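Local coordinates for pectate lyase/Amb allergen (Acidovorax citrulli, PDB 4HWV), which probably cleaves pectate, the polygalacturonate of plant cell walls, as a secreted calcium-binding polysaccharide lyase of family 1, at residues Asp208-Asp213 with Trp222-Asp227; Arg249-Phe254 with Lys273-Asp278; Phe297-Lys302 with Phe331-Gln336. One frame throughout, in Å; residues are numbered along the deposited sequence.

Contact 1 (Asp208-Asp213 with Trp222-Asp227). With CA (calcium ion), chain C.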
loop_
_atom_site.group_PDB
_atom_site.type_symbol
_atom_site.label_atom_id
_atom_site.label_comp_id
_atom_site.label_asym_id
_atom_site.label_seq_id
_atom_site.Cartn_x
_atom_site.Cartn_y
_atom_site.Cartn_z
ATOM N N ASP A 208 3.443 13.691 7.761
ATOM C CA ASP A 208 3.818 13.017 8.994
ATOM C C ASP A 208 3.422 13.757 10.257
ATOM O O ASP A 208 3.588 13.210 11.344
ATOM C CB ASP A 208 5.314 12.758 8.997
ATOM C CG ASP A 208 5.661 11.554 8.173
ATOM O OD1 ASP A 208 5.271 10.431 8.570
ATOM O OD2 ASP A 208 6.306 11.718 7.135
ATOM N N PHE A 209 2.895 14.975 10.100
ATOM C CA PHE A 209 2.567 15.829 11.247
ATOM C C PHE A 209 1.179 16.449 11.108
ATOM O O PHE A 209 1.029 17.672 11.132
ATOM C CB PHE A 209 3.670 16.878 11.436
ATOM C CG PHE A 209 5.000 16.247 11.726
ATOM C CD1 PHE A 209 5.270 15.757 13.006
ATOM C CD2 PHE A 209 5.946 16.072 10.721
ATOM C CE1 PHE A 209 6.455 15.103 13.273
ATOM C CE2 PHE A 209 7.141 15.415 10.992
ATOM C CZ PHE A 209 7.392 14.928 12.272
ATOM N N PRO A 210 0.142 15.601 10.978
ATOM C CA PRO A 210 -1.218 16.151 10.908
ATOM C C PRO A 210 -1.558 16.915 12.179
ATOM O O PRO A 210 -1.056 16.590 13.265
ATOM C CB PRO A 210 -2.093 14.898 10.780
ATOM C CG PRO A 210 -1.281 13.834 11.429
ATOM C CD PRO A 210 0.139 14.131 11.074
ATOM N N GLN A 211 -2.409 17.922 12.039
ATOM C CA GLN A 211 -2.800 18.757 13.149
ATOM C C GLN A 211 -4.187 18.362 13.593
ATOM O O GLN A 211 -5.075 18.157 12.770
ATOM C CB GLN A 211 -2.826 20.215 12.713
ATOM C CG GLN A 211 -3.196 21.194 13.830
ATOM C CD GLN A 211 -3.542 22.560 13.268
ATOM O OE1 GLN A 211 -4.459 22.683 12.446
ATOM N NE2 GLN A 211 -2.800 23.588 13.687
ATOM N N TRP A 212 -4.381 18.282 14.906
ATOM C CA TRP A 212 -5.729 18.132 15.435
ATOM C C TRP A 212 -6.367 19.516 15.571
ATOM O O TRP A 212 -5.817 20.390 16.241
ATOM C CB TRP A 212 -5.715 17.422 16.789
ATOM C CG TRP A 212 -7.061 17.359 17.447
ATOM C CD1 TRP A 212 -7.444 18.017 18.583
ATOM C CD2 TRP A 212 -8.202 16.582 17.034
ATOM N NE1 TRP A 212 -8.752 17.716 18.889
ATOM C CE2 TRP A 212 -9.238 16.829 17.965
ATOM C CE3 TRP A 212 -8.448 15.702 15.967
ATOM C CZ2 TRP A 212 -10.503 16.243 17.853
ATOM C CZ3 TRP A 212 -9.703 15.112 15.859
ATOM C CH2 TRP A 212 -10.724 15.395 16.802
ATOM N N ASP A 213 -7.490 19.739 14.903
ATOM C CA ASP A 213 -8.196 21.006 15.057
ATOM C C ASP A 213 -9.486 20.702 15.797
ATOM O O ASP A 213 -10.438 20.212 15.190
ATOM C CB ASP A 213 -8.511 21.652 13.708
ATOM C CG ASP A 213 -9.254 22.979 13.855
ATOM O OD1 ASP A 213 -9.668 23.368 14.978
ATOM O OD2 ASP A 213 -9.429 23.655 12.825
ATOM N N TRP A 222 -8.635 15.685 12.335
ATOM C CA TRP A 222 -7.220 15.730 11.959
ATOM C C TRP A 222 -7.106 16.201 10.523
ATOM O O TRP A 222 -7.788 15.675 9.659
ATOM C CB TRP A 222 -6.608 14.334 12.045
ATOM C CG TRP A 222 -6.399 13.824 13.459
ATOM C CD1 TRP A 222 -7.242 13.008 14.173
ATOM C CD2 TRP A 222 -5.282 14.096 14.321
ATOM N NE1 TRP A 222 -6.714 12.769 15.421
ATOM C CE2 TRP A 222 -5.523 13.428 15.546
ATOM C CE3 TRP A 222 -4.107 14.844 14.180
ATOM C CZ2 TRP A 222 -4.610 13.440 16.594
ATOM C CZ3 TRP A 222 -3.212 14.879 15.237
ATOM C CH2 TRP A 222 -3.474 14.183 16.433
ATOM N N ASN A 223 -6.216 17.155 10.273
ATOM C CA ASN A 223 -6.016 17.655 8.919
ATOM C C ASN A 223 -4.556 17.639 8.544
ATOM O O ASN A 223 -3.684 17.918 9.381
ATOM C CB ASN A 223 -6.533 19.084 8.769
ATOM C CG ASN A 223 -8.039 19.182 8.976
ATOM O OD1 ASN A 223 -8.835 18.595 8.228
ATOM N ND2 ASN A 223 -8.442 19.947 9.968
ATOM N N SER A 224 -4.313 17.366 7.261
ATOM C CA SER A 224 -2.979 17.356 6.676
ATOM C C SER A 224 -2.887 18.359 5.540
ATOM O O SER A 224 -3.898 18.895 5.070
ATOM C CB SER A 224 -2.629 15.948 6.206
ATOM O OG SER A 224 -2.266 15.132 7.309
ATOM N N GLU A 225 -1.665 18.616 5.102
ATOM C CA GLU A 225 -1.383 19.785 4.282
ATOM C C GLU A 225 -0.965 19.524 2.837
ATOM O O GLU A 225 -0.892 20.476 2.054
ATOM C CB GLU A 225 -0.286 20.609 4.966
ATOM C CG GLU A 225 -0.716 21.198 6.301
ATOM C CD GLU A 225 -1.804 22.228 6.140
ATOM O OE1 GLU A 225 -1.623 23.095 5.264
ATOM O OE2 GLU A 225 -2.827 22.173 6.883
ATOM N N TYR A 226 -0.669 18.279 2.470
ATOM C CA TYR A 226 -0.030 18.047 1.163
ATOM C C TYR A 226 -0.934 17.381 0.154
ATOM O O TYR A 226 -1.536 16.328 0.430
ATOM C CB TYR A 226 1.294 17.265 1.311
ATOM C CG TYR A 226 2.141 17.833 2.410
ATOM C CD1 TYR A 226 2.449 19.181 2.443
ATOM C CD2 TYR A 226 2.575 17.042 3.457
ATOM C CE1 TYR A 226 3.173 19.734 3.477
ATOM C CE2 TYR A 226 3.288 17.569 4.507
ATOM C CZ TYR A 226 3.600 18.919 4.519
ATOM O OH TYR A 226 4.283 19.474 5.572
ATOM N N ASP A 227 -1.052 18.021 -1.007
ATOM C CA ASP A 227 -1.716 17.439 -2.173
ATOM C C ASP A 227 -0.656 16.817 -3.060
ATOM O O ASP A 227 0.521 17.095 -2.899
ATOM C CB ASP A 227 -2.358 18.550 -3.008
ATOM C CG ASP A 227 -3.318 19.410 -2.215
ATOM O OD1 ASP A 227 -3.972 18.893 -1.287
ATOM O OD2 ASP A 227 -3.432 20.615 -2.538
HETATM CA CA CA C . -4.939 20.796 -0.725
HETATM O O HOH W 1 -6.148 20.708 11.675
HETATM O O HOH W 2 -5.984 22.352 10.125
HETATM O O HOH W 3 -2.885 21.747 0.648
HETATM O O HOH W 4 -6.243 22.542 0.793
HETATM O O HOH W 5 -5.044 23.342 -1.555
#

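Contact 2 (Arg249-Phe254 with Lys273-Asp278). With CA (calcium ion), chain C.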
loop_
_atom_site.group_PDB
_atom_site.type_symbol
_atom_site.label_atom_id
_atom_site.label_comp_id
_atom_site.label_asym_id
_atom_site.label_seq_id
_atom_site.Cartn_x
_atom_site.Cartn_y
_atom_site.Cartn_z
ATOM N N ARG A 249 -0.206 3.447 1.511
ATOM C CA ARG A 249 -0.600 3.898 2.840
ATOM C C ARG A 249 -2.022 4.433 2.788
ATOM O O ARG A 249 -2.262 5.651 2.779
ATOM C CB ARG A 249 0.370 4.947 3.386
ATOM C CG ARG A 249 1.681 4.321 3.865
ATOM C CD ARG A 249 2.596 5.317 4.587
ATOM N NE ARG A 249 3.108 6.304 3.648
ATOM C CZ ARG A 249 4.056 7.189 3.950
ATOM N NH1 ARG A 249 4.577 7.248 5.182
ATOM N NH2 ARG A 249 4.500 7.992 2.998
ATOM N N HIS A 250 -2.983 3.519 2.740
ATOM C CA HIS A 250 -4.382 3.908 2.729
ATOM C C HIS A 250 -4.807 4.418 4.095
ATOM O O HIS A 250 -4.295 3.970 5.134
ATOM C CB HIS A 250 -5.261 2.719 2.342
ATOM C CG HIS A 250 -5.126 2.314 0.912
ATOM N ND1 HIS A 250 -5.929 1.357 0.332
ATOM C CD2 HIS A 250 -4.307 2.762 -0.068
ATOM C CE1 HIS A 250 -5.600 1.222 -0.940
ATOM N NE2 HIS A 250 -4.622 2.069 -1.211
ATOM N N ASP A 251 -5.782 5.323 4.088
ATOM C CA ASP A 251 -6.268 5.944 5.319
ATOM C C ASP A 251 -6.751 4.945 6.359
ATOM O O ASP A 251 -6.670 5.198 7.560
ATOM C CB ASP A 251 -7.399 6.912 5.008
ATOM C CG ASP A 251 -6.950 8.082 4.166
ATOM O OD1 ASP A 251 -5.725 8.280 4.005
ATOM O OD2 ASP A 251 -7.836 8.797 3.663
ATOM N N HIS A 252 -7.249 3.816 5.874
ATOM C CA HIS A 252 -7.722 2.728 6.728
ATOM C C HIS A 252 -6.660 2.272 7.732
ATOM O O HIS A 252 -7.001 1.760 8.811
ATOM C CB HIS A 252 -8.175 1.569 5.820
ATOM C CG HIS A 252 -8.990 0.519 6.501
ATOM N ND1 HIS A 252 -8.430 -0.620 7.045
ATOM C CD2 HIS A 252 -10.327 0.409 6.694
ATOM C CE1 HIS A 252 -9.385 -1.376 7.556
ATOM N NE2 HIS A 252 -10.546 -0.782 7.345
ATOM N N ALA A 253 -5.380 2.457 7.406
ATOM C CA ALA A 253 -4.290 2.034 8.299
ATOM C C ALA A 253 -4.099 2.953 9.502
ATOM O O ALA A 253 -3.370 2.605 10.434
ATOM C CB ALA A 253 -2.976 1.954 7.532
ATOM N N PHE A 254 -4.726 4.124 9.470
ATOM C CA PHE A 254 -4.484 5.155 10.471
ATOM C C PHE A 254 -5.798 5.659 11.073
ATOM O O PHE A 254 -6.203 6.787 10.853
ATOM C CB PHE A 254 -3.690 6.314 9.853
ATOM C CG PHE A 254 -2.473 5.862 9.100
ATOM C CD1 PHE A 254 -1.307 5.503 9.770
ATOM C CD2 PHE A 254 -2.496 5.788 7.708
ATOM C CE1 PHE A 254 -0.195 5.065 9.058
ATOM C CE2 PHE A 254 -1.390 5.353 7.006
ATOM C CZ PHE A 254 -0.238 5.001 7.678
ATOM N N LYS A 273 -10.369 9.740 12.426
ATOM C CA LYS A 273 -9.168 9.068 11.934
ATOM C C LYS A 273 -8.024 10.079 11.811
ATOM O O LYS A 273 -8.252 11.286 11.600
ATOM C CB LYS A 273 -9.418 8.420 10.569
ATOM C CG LYS A 273 -9.662 9.419 9.439
ATOM C CD LYS A 273 -9.925 8.735 8.106
ATOM C CE LYS A 273 -11.322 8.132 8.106
ATOM N NZ LYS A 273 -11.550 7.274 6.938
ATOM N N VAL A 274 -6.791 9.594 11.943
ATOM C CA VAL A 274 -5.653 10.468 11.775
ATOM C C VAL A 274 -5.352 10.540 10.283
ATOM O O VAL A 274 -4.671 9.690 9.712
ATOM C CB VAL A 274 -4.439 9.971 12.568
ATOM C CG1 VAL A 274 -3.276 10.933 12.420
ATOM C CG2 VAL A 274 -4.769 9.812 14.068
ATOM N N GLN A 275 -5.883 11.587 9.668
ATOM C CA GLN A 275 -5.810 11.795 8.226
ATOM C C GLN A 275 -4.457 12.378 7.842
ATOM O O GLN A 275 -4.144 13.510 8.209
ATOM C CB GLN A 275 -6.944 12.742 7.814
ATOM C CG GLN A 275 -6.987 13.103 6.335
ATOM C CD GLN A 275 -7.010 11.875 5.443
ATOM O OE1 GLN A 275 -5.962 11.390 4.994
ATOM N NE2 GLN A 275 -8.212 11.353 5.181
ATOM N N HIS A 276 -3.665 11.579 7.129
ATOM C CA HIS A 276 -2.339 11.979 6.692
ATOM C C HIS A 276 -2.306 12.529 5.262
ATOM O O HIS A 276 -1.240 12.934 4.779
ATOM C CB HIS A 276 -1.391 10.780 6.777
ATOM C CG HIS A 276 -1.098 10.336 8.180
ATOM N ND1 HIS A 276 -0.115 10.908 8.962
ATOM C CD2 HIS A 276 -1.637 9.340 8.927
ATOM C CE1 HIS A 276 -0.082 10.302 10.138
ATOM N NE2 HIS A 276 -0.998 9.350 10.142
ATOM N N HIS A 277 -3.453 12.536 4.584
ATOM C CA HIS A 277 -3.520 13.023 3.214
ATOM C C HIS A 277 -4.391 14.261 3.122
ATOM O O HIS A 277 -5.157 14.565 4.049
ATOM C CB HIS A 277 -4.080 11.951 2.291
ATOM C CG HIS A 277 -3.232 10.728 2.243
ATOM N ND1 HIS A 277 -3.642 9.515 2.759
ATOM C CD2 HIS A 277 -1.977 10.536 1.769
ATOM C CE1 HIS A 277 -2.682 8.622 2.572
ATOM N NE2 HIS A 277 -1.660 9.217 1.986
ATOM N N ASP A 278 -4.286 14.961 2.006
ATOM C CA ASP A 278 -5.163 16.087 1.752
ATOM C C ASP A 278 -5.796 15.817 0.386
ATOM O O ASP A 278 -6.502 14.821 0.235
ATOM C CB ASP A 278 -4.449 17.447 1.844
ATOM C CG ASP A 278 -5.433 18.597 1.986
ATOM O OD1 ASP A 278 -6.450 18.410 2.679
ATOM O OD2 ASP A 278 -5.188 19.678 1.415
HETATM CA CA CA C . -4.939 20.796 -0.725
HETATM O O HOH W 6 -4.331 8.874 6.488
HETATM O O HOH W 7 -6.443 7.977 8.153
HETATM O O HOH W 8 -10.447 8.311 4.441
HETATM O O HOH W 4 -6.243 22.542 0.793
HETATM O O HOH W 5 -5.044 23.342 -1.555
HETATM O O HOH W 3 -2.885 21.747 0.648
#

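Contact 3 (Phe297-Lys302 with Phe331-Gln336)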
loop_
_atom_site.group_PDB
_atom_site.type_symbol
_atom_site.label_atom_id
_atom_site.label_comp_id
_atom_site.label_asym_id
_atom_site.label_seq_id
_atom_site.Cartn_x
_atom_site.Cartn_y
_atom_site.Cartn_z
ATOM N N PHE A 297 -7.419 8.201 -11.239
ATOM C CA PHE A 297 -7.338 8.619 -9.844
ATOM C C PHE A 297 -7.929 7.507 -9.009
ATOM O O PHE A 297 -9.057 7.102 -9.261
ATOM C CB PHE A 297 -8.192 9.869 -9.587
ATOM C CG PHE A 297 -7.826 11.067 -10.428
ATOM C CD1 PHE A 297 -6.822 11.943 -10.029
ATOM C CD2 PHE A 297 -8.506 11.342 -11.609
ATOM C CE1 PHE A 297 -6.501 13.063 -10.791
ATOM C CE2 PHE A 297 -8.189 12.470 -12.379
ATOM C CZ PHE A 297 -7.188 13.330 -11.965
ATOM N N HIS A 298 -7.200 7.008 -8.018
ATOM C CA HIS A 298 -7.748 5.899 -7.238
ATOM C C HIS A 298 -7.290 5.895 -5.804
ATOM O O HIS A 298 -6.190 6.347 -5.497
ATOM C CB HIS A 298 -7.498 4.530 -7.917
ATOM C CG HIS A 298 -6.055 4.097 -7.980
ATOM N ND1 HIS A 298 -5.464 3.321 -7.000
ATOM C CD2 HIS A 298 -5.106 4.272 -8.938
ATOM C CE1 HIS A 298 -4.217 3.052 -7.345
ATOM N NE2 HIS A 298 -3.972 3.624 -8.514
ATOM N N ASP A 299 -8.151 5.396 -4.920
ATOM C CA ASP A 299 -7.766 5.090 -3.540
ATOM C C ASP A 299 -7.329 6.338 -2.771
ATOM O O ASP A 299 -6.156 6.545 -2.446
ATOM C CB ASP A 299 -6.713 3.984 -3.505
ATOM C CG ASP A 299 -7.276 2.666 -3.991
ATOM O OD1 ASP A 299 -8.145 2.108 -3.296
ATOM O OD2 ASP A 299 -6.917 2.224 -5.083
ATOM N N HIS A 300 -8.324 7.151 -2.444
ATOM C CA HIS A 300 -8.076 8.411 -1.774
ATOM C C HIS A 300 -9.401 8.939 -1.254
ATOM O O HIS A 300 -10.466 8.618 -1.816
ATOM C CB HIS A 300 -7.448 9.394 -2.768
ATOM C CG HIS A 300 -7.142 10.730 -2.184
ATOM N ND1 HIS A 300 -5.936 11.016 -1.572
ATOM C CD2 HIS A 300 -7.878 11.865 -2.133
ATOM C CE1 HIS A 300 -5.954 12.267 -1.152
ATOM N NE2 HIS A 300 -7.112 12.808 -1.492
ATOM N N ASP A 301 -9.350 9.739 -0.186
ATOM C CA ASP A 301 -10.564 10.261 0.424
ATOM C C ASP A 301 -11.067 11.520 -0.313
ATOM O O ASP A 301 -11.997 11.435 -1.136
ATOM C CB ASP A 301 -10.325 10.512 1.924
ATOM C CG ASP A 301 -11.573 10.890 2.659
ATOM O OD1 ASP A 301 -12.580 11.261 2.027
ATOM O OD2 ASP A 301 -11.545 10.817 3.904
ATOM N N LYS A 302 -10.454 12.676 -0.042
ATOM C CA LYS A 302 -10.947 13.956 -0.553
ATOM C C LYS A 302 -10.199 14.318 -1.827
ATOM O O LYS A 302 -9.081 14.842 -1.785
ATOM C CB LYS A 302 -10.767 15.038 0.508
ATOM C CG LYS A 302 -11.547 14.703 1.770
ATOM C CD LYS A 302 -11.230 15.624 2.929
ATOM C CE LYS A 302 -11.933 15.156 4.198
ATOM N NZ LYS A 302 -11.573 15.969 5.400
ATOM N N PHE A 331 -12.319 7.679 -11.973
ATOM C CA PHE A 331 -12.395 8.098 -10.575
ATOM C C PHE A 331 -12.759 6.844 -9.777
ATOM O O PHE A 331 -13.941 6.518 -9.632
ATOM C CB PHE A 331 -13.502 9.141 -10.392
ATOM C CG PHE A 331 -13.287 10.452 -11.133
ATOM C CD1 PHE A 331 -12.078 11.164 -11.065
ATOM C CD2 PHE A 331 -14.334 11.002 -11.849
ATOM C CE1 PHE A 331 -11.945 12.387 -11.722
ATOM C CE2 PHE A 331 -14.212 12.233 -12.502
ATOM C CZ PHE A 331 -13.028 12.935 -12.420
ATOM N N GLN A 332 -11.750 6.128 -9.283
ATOM C CA GLN A 332 -11.954 4.799 -8.702
ATOM C C GLN A 332 -11.628 4.783 -7.218
ATOM O O GLN A 332 -10.570 5.256 -6.813
ATOM C CB GLN A 332 -11.075 3.784 -9.442
ATOM C CG GLN A 332 -11.229 2.358 -8.939
ATOM C CD GLN A 332 -10.379 1.365 -9.698
ATOM O OE1 GLN A 332 -9.372 1.719 -10.299
ATOM N NE2 GLN A 332 -10.768 0.102 -9.645
ATOM N N ASN A 333 -12.526 4.242 -6.404
ATOM C CA ASN A 333 -12.261 4.155 -4.968
ATOM C C ASN A 333 -11.886 5.504 -4.374
ATOM O O ASN A 333 -10.940 5.606 -3.583
ATOM C CB ASN A 333 -11.166 3.131 -4.655
ATOM C CG ASN A 333 -11.501 1.759 -5.146
ATOM O OD1 ASN A 333 -12.657 1.450 -5.452
ATOM N ND2 ASN A 333 -10.488 0.920 -5.242
ATOM N N LEU A 334 -12.641 6.539 -4.747
ATOM C CA LEU A 334 -12.509 7.857 -4.133
ATOM C C LEU A 334 -13.730 8.087 -3.251
ATOM O O LEU A 334 -14.865 7.756 -3.636
ATOM C CB LEU A 334 -12.430 8.969 -5.189
ATOM C CG LEU A 334 -11.393 8.796 -6.302
ATOM C CD1 LEU A 334 -11.486 9.967 -7.287
ATOM C CD2 LEU A 334 -9.978 8.700 -5.710
ATOM N N ARG A 335 -13.513 8.683 -2.083
ATOM C CA ARG A 335 -14.621 8.851 -1.151
ATOM C C ARG A 335 -15.502 10.073 -1.406
ATOM O O ARG A 335 -16.727 9.985 -1.309
ATOM C CB ARG A 335 -14.094 8.875 0.287
ATOM C CG ARG A 335 -15.151 9.081 1.351
ATOM C CD ARG A 335 -14.676 8.495 2.671
ATOM N NE ARG A 335 -15.534 8.809 3.808
ATOM C CZ ARG A 335 -16.626 8.126 4.140
ATOM N NH1 ARG A 335 -17.021 7.118 3.378
ATOM N NH2 ARG A 335 -17.330 8.471 5.219
ATOM N N GLN A 336 -14.894 11.213 -1.727
ATOM C CA GLN A 336 -15.660 12.455 -1.843
ATOM C C GLN A 336 -14.867 13.513 -2.595
ATOM O O GLN A 336 -13.724 13.270 -3.016
ATOM C CB GLN A 336 -16.068 12.982 -0.458
ATOM C CG GLN A 336 -14.876 13.288 0.452
ATOM C CD GLN A 336 -15.297 13.641 1.856
ATOM O OE1 GLN A 336 -16.124 14.531 2.052
ATOM N NE2 GLN A 336 -14.744 12.930 2.843
HETATM O O HOH W 9 -13.896 10.801 5.132
#

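Contact 1 (Asp208-Asp213 with Trp222-Asp227)
Trp-212 and Trp-222 face each other as a non-hydrogen-bonded pair of a short antiparallel beta hairpin, and both indoles lie on the same side of it. Their planes meet at 55°, which makes the pair oblique, neither a stack nor a T. Two parts of Trp-212 reach the Trp-222 indole. CB stands over the six-membered ring in a CH-pi contact, 3.8 Å from its centroid and only 7° off the ring normal, while CE3 sits above the pyrrole end, 3.5 Å from Trp-222 NE1. CG of Trp-222 lies anti to its own carbonyl carbon (chi1 -72°), a torsion that carries the indole back across the partner strand, where its rim meets Pro-210 O near the ring plane, 3.4 Å from CZ3. Away from the turn, Gln-211 N to Asn-223 O and Asn-223 N to Gln-211 O, each 2.9 Å, join the strands. Further on, both carboxylate oxygens of Asp-227 chelate the calcium ion, with Asp-278 and Asp-282 as further ligands. Gln-211 NE2 is hydrogen-bonded to Glu-145, and Asp-216 is the stronger polar partner of Asn-223; between the two side chains one water donates to Gln-211 O and OE1 and accepts from Asn-223 ND2.

Contact 2 (Arg249-Phe254 with Lys273-Asp278)
The backbones of Asp-251 and Gln-275 pass 6.5 Å apart at their CA atoms and close to 5.6 Å between Phe-254 and Val-274, where Val-274 N gives Phe-254 O a weak, bent bond. Both segments are loops of the right-handed parallel beta-helix of family 1 pectate lyases, the first containing a 3-10 turn at 251-253. Asp-251 is the polar hub. His-277 ND1 donates to its OD1 at 2.7 Å, with the oxygen exactly in the imidazole plane and ring and carboxylate nearly coplanar. Gln-275 NE2 instead reaches OD2 at 3.0 Å from above the carboxylate, the amide being turned 72° against it. The bend of Gln-275 at chi2 (54°) folds the amide back beside its own chain, and there OE1 accepts His-277 N, at 2.8 Å. One amide thus ties down both the carboxylate and the backbone that carries the histidine. Asp-204, at NE2, completes the grip on the imidazole and probably fixes its rotation. Lys-273 NZ reaches Asp-251 OD2 only through a water. Separately, His-276 CD2 lies over a face of Phe-254, 3.6 Å from CG, edge-to-face with the planes at 68°; its ND1 is hydrogen-bonded to Asp-207 O, and Ala-253 CB covers the opposite face of the phenyl ring. At the end of the segment Asp-278 OD2 coordinates the calcium ion. Arg-249 O, buried here without a hydrogen-bonding partner, lies at the edge of the His-277 ring, 3.0 Å from CE1.

Contact 3 (Phe297-Lys302 with Phe331-Gln336)
Phe-297 and Phe-331 lie side by side, pointing the same way on the inner face shared with His-300 and Leu-334, and this is the tightly packed half of the contact. The rings are tilted by 28° and slid apart, with centroids 5.7 Å from each other, so they barely overlap, CD2 of Phe-297 being 3.6 Å from CE1 of Phe-331. Leu-334 wedges in next to them: its CD1 meets Phe-297 CB, and CD2 meets His-300 CB. The row goes on beyond the pair, since Phe-244 and Tyr-353 bring their rings against Phe-297 and Phe-331 respectively. Parallel backbone bonds hold the strands in step, the straightest being Gln-332 N to Phe-297 O (2.9 Å, 175°).

The corners and the face of His-298, Gln-332, Lys-302 and Gln-336 are polar and mostly partly exposed, though Asp-301 itself is buried. Asp-299 and Asn-333 run alongside each other at the corner, but Asn-333 ND2 comes to Asp-299 OD1 at a long 3.3 Å, above the carboxylate plane. The other oxygen, OD2, accepts His-298 ND1 through its anti lone pair. A firmer bond joins Gln-336 NE2 to Asp-301 OD1 at 2.9 Å, on the syn side and nearly straight; with chi1 of 60°, Gln-336 CG sits between its backbone N and carbonyl carbon, bringing the amide alongside Lys-302. Arg-335 forms no direct salt bridge with Asp-301: a water donates to Asp-301 OD2 and accepts from Arg-335 NE, while NH1 of the arginine binds Pro-364 O. Equivalent positions paired in parallel, corners at 299 and 333, and a phenylalanine pair aligned in register on the inner face are typical of adjacent coils of a right-handed parallel beta-helix.

How the contacts relate
Contacts 1 and 2 share the calcium ion, Asp-227 coming from one and Asp-278 from the other, together with three waters of its shell; a probable bond from Ser-224 OG to Gln-275 O (2.6 Å) also ties them. Contact 3, its centre about 11 Å from the chain centre, lies deeper, in strands of the beta-helix itself; contacts 1 and 2, about 15 Å out, lie among hairpin and loops, and each of the three is only partly buried. The inner phenylalanines of contact 3 contrast with the carboxylate-centred loop pairing of contact 2 and the tryptophan-lined hairpin of contact 1. Contact 2 bridges them, with Asp-251 packing on Asp-301, whereas contacts 1 and 3 do not touch.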